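Local coordinates for protein alpha-L-rhamnosidase (Klebsiella oxytoca, PDB 4XHC) that hydrolyses terminal alpha-L-rhamnose residues from glycosides, as a two-domain member of glycoside hydrolase family 78, at residues Leu46-Ser51 with Val199-Gly204; His102-Leu107 with Arg170-Tyr175; Asn229-Val234 with Phe261-Leu266. One frame throughout, in Å; residues are numbered along the deposited sequence.

Contact 1. Residues Leu46-Ser51 with Val199-Gly204; sequences LRPALS and VTSASG
Ser51 and Thr200 form an antiparallel hydrogen-bonded pair, which carries the polar part of this contact. Ser51 N donates to Thr200 O over 3.0 Å, with an angle of 158° at the hydrogen. The return bond, from Thr200 N to Ser51 O, is weak at 3.4 Å. Ser51 OG adds a second weak bond to Thr200 O, so one carbonyl oxygen receives both donors of the serine. The torsion that allows this sets OG between the backbone N and the carbonyl carbon (chi1 81°). The CA-H of Val199 also points at Ser51 O, with CA and O 3.3 Å apart.

Side chains meet on the face that carries Ser51 and Thr200. Ser51 OG approaches CG2 of Thr200, and CB of Ser203 comes in from the loop that follows. Thr200 turns its hydroxyl anti to the backbone N (chi1 -178°). There OG1 accepts from Ala202 N at 3.0 Å, which makes an ST turn just after the strand. The strongest partner of OG1 is the carbonyl O of Gln228; the carbonyl O of Met231 is also close enough to share the hydroxyl proton. Ser201 OG in turn is held by Gln232 O.

The apolar packing is made by Pro48 and Leu50. Leu50 lays CD2 alongside the backbone between Thr200 and Ser201, 4.0 Å from Ser201 N. The Pro48 ring touches the Ser201 side chain, with CG 4.0 Å from CB.

Residues 46-51 run from helix 37-45 into strand 51-55, an outermost strand of a four-stranded antiparallel sheet. Strand 187-200 is its neighbour there. Leu46, Arg47 and Pro48 touch helix 264-276, and the turn after Thr200 rests on the loop that follows helix 214-230.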
loop_
_atom_site.group_PDB
_atom_site.type_symbol
_atom_site.label_atom_id
_atom_site.label_comp_id
_atom_site.label_asym_id
_atom_site.label_seq_id
_atom_site.Cartn_x
_atom_site.Cartn_y
_atom_site.Cartn_z
ATOM N N LEU A 46 -4.600 -1.547 34.415
ATOM C CA LEU A 46 -3.183 -1.198 34.503
ATOM C C LEU A 46 -2.529 -0.904 33.146
ATOM O O LEU A 46 -1.323 -0.712 33.079
ATOM C CB LEU A 46 -2.417 -2.333 35.191
ATOM C CG LEU A 46 -2.778 -2.677 36.642
ATOM C CD1 LEU A 46 -2.397 -4.114 36.966
ATOM C CD2 LEU A 46 -2.109 -1.722 37.623
ATOM N N ARG A 47 -3.306 -0.872 32.067
ATOM C CA ARG A 47 -2.766 -0.523 30.745
ATOM C C ARG A 47 -2.078 0.853 30.793
ATOM O O ARG A 47 -2.699 1.832 31.178
ATOM C CB ARG A 47 -3.894 -0.521 29.698
ATOM C CG ARG A 47 -3.549 0.111 28.348
ATOM C CD ARG A 47 -4.801 0.408 27.519
ATOM N NE ARG A 47 -5.596 -0.802 27.316
ATOM C CZ ARG A 47 -5.274 -1.793 26.488
ATOM N NH1 ARG A 47 -4.170 -1.734 25.746
ATOM N NH2 ARG A 47 -6.062 -2.857 26.394
ATOM N N PRO A 48 -0.801 0.935 30.389
ATOM C CA PRO A 48 -0.108 2.216 30.467
ATOM C C PRO A 48 -0.395 3.190 29.310
ATOM O O PRO A 48 -0.759 2.782 28.196
ATOM C CB PRO A 48 1.360 1.806 30.441
ATOM C CG PRO A 48 1.384 0.560 29.620
ATOM C CD PRO A 48 0.060 -0.123 29.827
ATOM N N ALA A 49 -0.226 4.481 29.589
ATOM C CA ALA A 49 -0.277 5.507 28.554
ATOM C C ALA A 49 1.054 5.500 27.796
ATOM O O ALA A 49 2.111 5.244 28.382
ATOM C CB ALA A 49 -0.545 6.873 29.171
ATOM N N LEU A 50 0.987 5.758 26.493
ATOM C CA LEU A 50 2.175 5.820 25.658
ATOM C C LEU A 50 2.589 7.265 25.455
ATOM O O LEU A 50 1.754 8.116 25.202
ATOM C CB LEU A 50 1.889 5.189 24.301
ATOM C CG LEU A 50 1.545 3.704 24.300
ATOM C CD1 LEU A 50 1.068 3.258 22.920
ATOM C CD2 LEU A 50 2.759 2.903 24.743
ATOM N N SER A 51 3.874 7.547 25.586
ATOM C CA SER A 51 4.390 8.867 25.258
ATOM C C SER A 51 4.833 8.869 23.799
ATOM O O SER A 51 5.496 7.942 23.345
ATOM C CB SER A 51 5.556 9.242 26.176
ATOM O OG SER A 51 6.763 8.642 25.735
ATOM N N VAL A 199 7.402 6.056 20.082
ATOM C CA VAL A 199 6.542 5.711 21.207
ATOM C C VAL A 199 7.209 4.734 22.158
ATOM O O VAL A 199 8.042 3.926 21.752
ATOM C CB VAL A 199 5.181 5.109 20.751
ATOM C CG1 VAL A 199 4.336 6.165 20.058
ATOM C CG2 VAL A 199 5.373 3.879 19.856
ATOM N N THR A 200 6.777 4.804 23.416
ATOM C CA THR A 200 7.227 3.927 24.492
ATOM C C THR A 200 6.363 4.213 25.719
ATOM O O THR A 200 5.781 5.293 25.833
ATOM C CB THR A 200 8.720 4.158 24.845
ATOM O OG1 THR A 200 9.133 3.246 25.874
ATOM C CG2 THR A 200 8.964 5.596 25.320
ATOM N N SER A 201 6.276 3.243 26.626
ATOM C CA SER A 201 5.654 3.454 27.926
ATOM C C SER A 201 6.718 3.722 28.976
ATOM O O SER A 201 6.390 3.961 30.128
ATOM C CB SER A 201 4.828 2.243 28.339
ATOM O OG SER A 201 5.647 1.095 28.448
ATOM N N ALA A 202 7.987 3.677 28.583
ATOM C CA ALA A 202 9.085 3.942 29.502
ATOM C C ALA A 202 9.563 5.386 29.363
ATOM O O ALA A 202 10.703 5.650 28.977
ATOM C CB ALA A 202 10.225 2.970 29.242
ATOM N N SER A 203 8.678 6.316 29.692
ATOM C CA SER A 203 8.949 7.734 29.534
ATOM C C SER A 203 9.284 8.407 30.859
ATOM O O SER A 203 9.404 9.627 30.907
ATOM C CB SER A 203 7.728 8.405 28.921
ATOM O OG SER A 203 6.580 8.108 29.690
ATOM N N GLY A 204 9.412 7.620 31.928
ATOM C CA GLY A 204 9.794 8.140 33.238
ATOM C C GLY A 204 11.302 8.241 33.388
ATOM O O GLY A 204 12.058 7.948 32.454
#

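Contact 2. Residues His102-Leu107 with Arg170-Tyr175; sequences HYVGYL and RYCFRY
Tyr103 and Phe173 exchange two backbone hydrogen bonds, and Gly105 and Tyr171 exchange two more. All four measure 2.9 Å between N and O: Tyr103 N to Phe173 O, Phe173 N to Tyr103 O, Gly105 N to Tyr171 O, and Tyr171 N to Gly105 O. Between them Val104 and Cys172 form a non-hydrogen-bonded pair. The strands 102-104 and 171-173 run antiparallel at 176°.

Arg170 packs its aliphatic part on the Tyr106 ring in a CH-pi contact. Its CG sits over one face, 4.2 Å from the ring centroid. The chain then bends at chi3 (74°), which brings NE to 3.5 Å from Val104 CG1; that methyl lies over one face of the guanidinium. Glu236, in a salt bridge, and the carbonyl O of Pro239 hold NH2.

Phe128 stacks on Tyr171; Phe128 and Phe99 both meet the Phe173 ring edge-to-face. Gly105 marks a corner between two sheets, with backbone angles that favour glycine.

Backbone bonds fix the two-stranded pairing, while Arg170 carries its charge out to Glu236, joining the N-terminal domain to the glycosidase domain. The carboxylate probably stabilises the charged guanidinium.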
loop_
_atom_site.group_PDB
_atom_site.type_symbol
_atom_site.label_atom_id
_atom_site.label_comp_id
_atom_site.label_asym_id
_atom_site.label_seq_id
_atom_site.Cartn_x
_atom_site.Cartn_y
_atom_site.Cartn_z
ATOM N N HIS A 102 17.822 3.759 16.828
ATOM C CA HIS A 102 16.782 2.765 16.615
ATOM C C HIS A 102 15.469 3.320 17.154
ATOM O O HIS A 102 15.386 3.664 18.330
ATOM C CB HIS A 102 17.161 1.495 17.366
ATOM C CG HIS A 102 16.226 0.355 17.138
ATOM N ND1 HIS A 102 16.439 -0.587 16.157
ATOM C CD2 HIS A 102 15.084 -0.008 17.770
ATOM C CE1 HIS A 102 15.464 -1.475 16.189
ATOM N NE2 HIS A 102 14.627 -1.146 17.158
ATOM N N TYR A 103 14.448 3.411 16.305
ATOM C CA TYR A 103 13.172 3.992 16.710
ATOM C C TYR A 103 11.995 3.042 16.474
ATOM O O TYR A 103 12.018 2.201 15.578
ATOM C CB TYR A 103 12.924 5.311 15.972
ATOM C CG TYR A 103 13.904 6.410 16.316
ATOM C CD1 TYR A 103 13.754 7.174 17.467
ATOM C CD2 TYR A 103 14.973 6.699 15.479
ATOM C CE1 TYR A 103 14.647 8.191 17.772
ATOM C CE2 TYR A 103 15.871 7.713 15.776
ATOM C CZ TYR A 103 15.706 8.457 16.922
ATOM O OH TYR A 103 16.607 9.460 17.204
ATOM N N VAL A 104 10.973 3.196 17.308
ATOM C CA VAL A 104 9.720 2.486 17.164
ATOM C C VAL A 104 8.653 3.541 17.077
ATOM O O VAL A 104 8.507 4.328 18.007
ATOM C CB VAL A 104 9.419 1.640 18.404
ATOM C CG1 VAL A 104 8.121 0.872 18.216
ATOM C CG2 VAL A 104 10.585 0.714 18.698
ATOM N N GLY A 105 7.897 3.574 15.991
ATOM C CA GLY A 105 6.881 4.602 15.876
ATOM C C GLY A 105 6.268 4.812 14.510
ATOM O O GLY A 105 6.257 3.922 13.669
ATOM N N TYR A 106 5.765 6.022 14.300
ATOM C CA TYR A 106 4.943 6.323 13.147
ATOM C C TYR A 106 5.630 7.353 12.268
ATOM O O TYR A 106 6.149 8.347 12.773
ATOM C CB TYR A 106 3.582 6.808 13.642
ATOM C CG TYR A 106 2.898 5.761 14.499
ATOM C CD1 TYR A 106 3.080 5.729 15.887
ATOM C CD2 TYR A 106 2.105 4.768 13.917
ATOM C CE1 TYR A 106 2.475 4.754 16.671
ATOM C CE2 TYR A 106 1.487 3.795 14.695
ATOM C CZ TYR A 106 1.676 3.792 16.067
ATOM O OH TYR A 106 1.067 2.822 16.820
ATOM N N LEU A 107 5.646 7.099 10.961
ATOM C CA LEU A 107 6.286 7.996 9.985
ATOM C C LEU A 107 5.369 9.151 9.521
ATOM O O LEU A 107 4.191 8.941 9.223
ATOM C CB LEU A 107 6.745 7.191 8.772
ATOM C CG LEU A 107 7.677 7.903 7.787
ATOM C CD1 LEU A 107 9.056 8.134 8.381
ATOM C CD2 LEU A 107 7.804 7.102 6.499
ATOM N N ARG A 170 2.748 0.941 12.772
ATOM C CA ARG A 170 3.916 1.194 13.607
ATOM C C ARG A 170 5.119 0.440 13.062
ATOM O O ARG A 170 5.077 -0.760 12.905
ATOM C CB ARG A 170 3.639 0.749 15.043
ATOM C CG ARG A 170 4.627 1.305 16.055
ATOM C CD ARG A 170 4.519 0.578 17.380
ATOM N NE ARG A 170 5.109 -0.744 17.307
ATOM C CZ ARG A 170 5.073 -1.637 18.288
ATOM N NH1 ARG A 170 4.451 -1.358 19.435
ATOM N NH2 ARG A 170 5.663 -2.816 18.122
ATOM N N TYR A 171 6.194 1.149 12.778
ATOM C CA TYR A 171 7.394 0.539 12.225
ATOM C C TYR A 171 8.527 0.609 13.245
ATOM O O TYR A 171 8.519 1.460 14.131
ATOM C CB TYR A 171 7.799 1.238 10.916
ATOM C CG TYR A 171 6.747 1.155 9.827
ATOM C CD1 TYR A 171 6.537 -0.024 9.121
ATOM C CD2 TYR A 171 5.953 2.259 9.507
ATOM C CE1 TYR A 171 5.563 -0.105 8.135
ATOM C CE2 TYR A 171 4.982 2.192 8.517
ATOM C CZ TYR A 171 4.788 1.009 7.832
ATOM O OH TYR A 171 3.822 0.929 6.853
ATOM N N CYS A 172 9.486 -0.300 13.114
ATOM C CA CYS A 172 10.652 -0.349 13.977
ATOM C C CYS A 172 11.857 -0.309 13.081
ATOM O O CYS A 172 12.072 -1.226 12.306
ATOM C CB CYS A 172 10.654 -1.642 14.778
ATOM S SG CYS A 172 12.135 -1.890 15.780
ATOM N N PHE A 173 12.641 0.754 13.154
ATOM C CA PHE A 173 13.690 0.940 12.163
ATOM C C PHE A 173 14.756 1.945 12.555
ATOM O O PHE A 173 14.564 2.775 13.434
ATOM C CB PHE A 173 13.068 1.392 10.834
ATOM C CG PHE A 173 12.381 2.730 10.907
ATOM C CD1 PHE A 173 11.099 2.838 11.425
ATOM C CD2 PHE A 173 13.017 3.878 10.467
ATOM C CE1 PHE A 173 10.460 4.067 11.505
ATOM C CE2 PHE A 173 12.385 5.106 10.542
ATOM C CZ PHE A 173 11.105 5.200 11.059
ATOM N N ARG A 174 15.887 1.846 11.869
ATOM C CA ARG A 174 16.854 2.924 11.810
ATOM C C ARG A 174 16.962 3.542 10.397
ATOM O O ARG A 174 17.086 4.763 10.263
ATOM C CB ARG A 174 18.219 2.438 12.264
ATOM C CG ARG A 174 19.262 3.508 12.054
ATOM C CD ARG A 174 20.544 3.274 12.806
ATOM N NE ARG A 174 21.543 4.211 12.316
ATOM C CZ ARG A 174 22.762 4.337 12.813
ATOM N NH1 ARG A 174 23.151 3.599 13.843
ATOM N NH2 ARG A 174 23.585 5.217 12.279
ATOM N N TYR A 175 16.946 2.702 9.359
ATOM C CA TYR A 175 17.067 3.176 7.978
ATOM C C TYR A 175 15.727 3.113 7.268
ATOM O O TYR A 175 14.907 2.225 7.541
ATOM C CB TYR A 175 18.118 2.373 7.202
ATOM C CG TYR A 175 19.471 2.423 7.849
ATOM C CD1 TYR A 175 20.356 3.468 7.599
ATOM C CD2 TYR A 175 19.859 1.435 8.746
ATOM C CE1 TYR A 175 21.598 3.516 8.215
ATOM C CE2 TYR A 175 21.093 1.475 9.373
ATOM C CZ TYR A 175 21.956 2.511 9.101
ATOM O OH TYR A 175 23.166 2.521 9.738
#

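Contact 3. Residues Asn229-Val234 with Phe261-Leu266; sequences NCMQEV and FARHDL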
loop_
_atom_site.group_PDB
_atom_site.type_symbol
_atom_site.label_atom_id
_atom_site.label_comp_id
_atom_site.label_asym_id
_atom_site.label_seq_id
_atom_site.Cartn_x
_atom_site.Cartn_y
_atom_site.Cartn_z
ATOM N N ASN A 229 12.539 0.517 24.047
ATOM C CA ASN A 229 11.760 0.332 22.828
ATOM C C ASN A 229 10.840 -0.893 22.889
ATOM O O ASN A 229 9.818 -0.943 22.200
ATOM C CB ASN A 229 12.669 0.302 21.590
ATOM C CG ASN A 229 13.223 1.681 21.237
ATOM O OD1 ASN A 229 12.811 2.693 21.801
ATOM N ND2 ASN A 229 14.172 1.723 20.316
ATOM N N CYS A 230 11.186 -1.856 23.732
ATOM C CA CYS A 230 10.351 -3.032 23.936
ATOM C C CYS A 230 9.182 -2.765 24.901
ATOM O O CYS A 230 8.166 -3.457 24.851
ATOM C CB CYS A 230 11.215 -4.206 24.413
ATOM S SG CYS A 230 12.155 -4.999 23.084
ATOM N N MET A 231 9.325 -1.765 25.772
ATOM C CA MET A 231 8.266 -1.409 26.724
ATOM C C MET A 231 7.184 -0.547 26.080
ATOM O O MET A 231 7.391 0.636 25.841
ATOM C CB MET A 231 8.846 -0.700 27.952
ATOM C CG MET A 231 9.536 -1.651 28.923
ATOM S SD MET A 231 10.322 -0.816 30.314
ATOM C CE MET A 231 8.878 -0.247 31.212
ATOM N N GLN A 232 6.044 -1.168 25.793
ATOM C CA GLN A 232 4.930 -0.526 25.104
ATOM C C GLN A 232 3.673 -0.754 25.950
ATOM O O GLN A 232 3.715 -0.501 27.154
ATOM C CB GLN A 232 4.797 -1.086 23.683
ATOM C CG GLN A 232 6.036 -0.873 22.810
ATOM C CD GLN A 232 6.221 0.569 22.376
ATOM O OE1 GLN A 232 5.245 1.310 22.189
ATOM N NE2 GLN A 232 7.477 0.977 22.201
ATOM N N GLU A 233 2.569 -1.220 25.357
ATOM C CA GLU A 233 1.362 -1.521 26.144
ATOM C C GLU A 233 1.500 -2.857 26.874
ATOM O O GLU A 233 0.738 -3.153 27.804
ATOM C CB GLU A 233 0.095 -1.457 25.279
ATOM C CG GLU A 233 -0.417 -0.024 25.128
ATOM C CD GLU A 233 -1.558 0.131 24.136
ATOM O OE1 GLU A 233 -1.408 -0.326 22.983
ATOM O OE2 GLU A 233 -2.596 0.730 24.504
ATOM N N VAL A 234 2.483 -3.646 26.439
ATOM C CA VAL A 234 3.001 -4.796 27.191
ATOM C C VAL A 234 4.520 -4.806 27.031
ATOM O O VAL A 234 5.068 -3.994 26.287
ATOM C CB VAL A 234 2.424 -6.137 26.678
ATOM C CG1 VAL A 234 0.910 -6.154 26.806
ATOM C CG2 VAL A 234 2.840 -6.418 25.238
ATOM N N PHE A 261 13.606 1.552 34.950
ATOM C CA PHE A 261 12.402 2.385 34.920
ATOM C C PHE A 261 11.413 2.105 36.042
ATOM O O PHE A 261 10.504 2.897 36.266
ATOM C CB PHE A 261 11.694 2.249 33.579
ATOM C CG PHE A 261 12.537 2.649 32.408
ATOM C CD1 PHE A 261 12.688 3.983 32.070
ATOM C CD2 PHE A 261 13.182 1.690 31.646
ATOM C CE1 PHE A 261 13.470 4.355 30.992
ATOM C CE2 PHE A 261 13.964 2.053 30.569
ATOM C CZ PHE A 261 14.106 3.388 30.239
ATOM N N ALA A 262 11.593 0.993 36.743
ATOM C CA ALA A 262 10.780 0.650 37.926
ATOM C C ALA A 262 9.263 0.755 37.696
ATOM O O ALA A 262 8.535 1.245 38.551
ATOM C CB ALA A 262 11.200 1.490 39.133
ATOM N N ARG A 263 8.802 0.288 36.542
ATOM C CA ARG A 263 7.379 0.216 36.264
ATOM C C ARG A 263 6.834 -1.144 36.673
ATOM O O ARG A 263 6.640 -2.032 35.838
ATOM C CB ARG A 263 7.117 0.502 34.790
ATOM C CG ARG A 263 7.503 1.920 34.405
ATOM C CD ARG A 263 6.556 2.513 33.374
ATOM N NE ARG A 263 5.185 2.612 33.868
ATOM C CZ ARG A 263 4.200 3.254 33.242
ATOM N NH1 ARG A 263 4.402 3.882 32.086
ATOM N NH2 ARG A 263 2.997 3.271 33.785
ATOM N N HIS A 264 6.587 -1.287 37.974
ATOM C CA HIS A 264 6.075 -2.533 38.559
ATOM C C HIS A 264 4.634 -2.796 38.158
ATOM O O HIS A 264 4.232 -3.943 38.021
ATOM C CB HIS A 264 6.209 -2.516 40.090
ATOM C CG HIS A 264 7.627 -2.431 40.563
ATOM N ND1 HIS A 264 8.072 -1.440 41.413
ATOM C CD2 HIS A 264 8.709 -3.195 40.271
ATOM C CE1 HIS A 264 9.364 -1.603 41.636
ATOM N NE2 HIS A 264 9.775 -2.660 40.955
ATOM N N ASP A 265 3.866 -1.730 37.964
ATOM C CA ASP A 265 2.498 -1.850 37.459
ATOM C C ASP A 265 2.433 -2.646 36.147
ATOM O O ASP A 265 1.469 -3.367 35.895
ATOM C CB ASP A 265 1.847 -0.460 37.289
ATOM C CG ASP A 265 2.690 0.502 36.441
ATOM O OD1 ASP A 265 3.862 0.744 36.791
ATOM O OD2 ASP A 265 2.180 1.030 35.432
ATOM N N LEU A 266 3.457 -2.513 35.316
ATOM C CA LEU A 266 3.473 -3.190 34.028
ATOM C C LEU A 266 3.821 -4.674 34.158
ATOM O O LEU A 266 3.333 -5.498 33.393
ATOM C CB LEU A 266 4.442 -2.480 33.074
ATOM C CG LEU A 266 4.401 -2.943 31.616
ATOM C CD1 LEU A 266 3.007 -2.779 31.027
ATOM C CD2 LEU A 266 5.436 -2.195 30.789
#
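The end of helix 214-230 and the start of helix 264-276 meet here, in the glycosidase domain, through a Met-aromatic contact and apolar packing. Met231 is the first residue to leave helical geometry, and its side chain reaches across. Its SD lies 4.0 Å from CD2 of Phe261. The sulfur stands oblique to the ring, 5.0 Å from the centroid and 49° off the normal. A bend at chi3 (69°) brings the methyl to Arg263 and Leu266. There CE touches CD2 of Leu266 at 4.0 Å and CB of Arg263 at 4.1 Å.

Leu266 divides its two methyls. While CD2 meets Met231, CD1 packs on the backbone, 4.0 Å from Glu233 O. Residues 207-541 match the six-hairpin glycosidase family, whose catalytic domain is an (alpha/alpha)6 barrel. Both segments fall within that range. The Val234 side chain is about 12 Å from the bound rhamnose.

No hydrogen bond crosses between the segments; polar groups are held on each side. Gln232 NE2 donates to Asn229 O at 3.0 Å, from above the carbonyl plane, and also bonds Val199 O. Arg263 NH2 forms a salt bridge with Asp265 OD2 at 2.9 Å, on the syn side of that oxygen. Arg263 NH1 is hydrogen-bonded to Ser201 O, and Glu233 OE2 pairs with Arg47.

How the contacts relate
From the N terminus, 46-51 comes first and pairs with 199-204, so contact 1 closes the longest loop. Contact 2 closes a shorter loop within it, between 102-107 and 170-175. Contact 3 opens only after both have closed and joins 229-234 to 261-266. None of the loops cross. Contacts 1 and 2 meet at strand 187-200, where Val199 N probably bonds Val104 O. Contacts 1 and 3 lie about 7 Å apart between centres, and Ser201 of contact 1 is probably hydrogen-bonded to Arg263 and Gln232 of contact 3. Contact 2 reaches contact 3 through a probable bond from Asn229 ND2 to His102 O. Together they tie the N-terminal beta domain to the helical glycosidase domain.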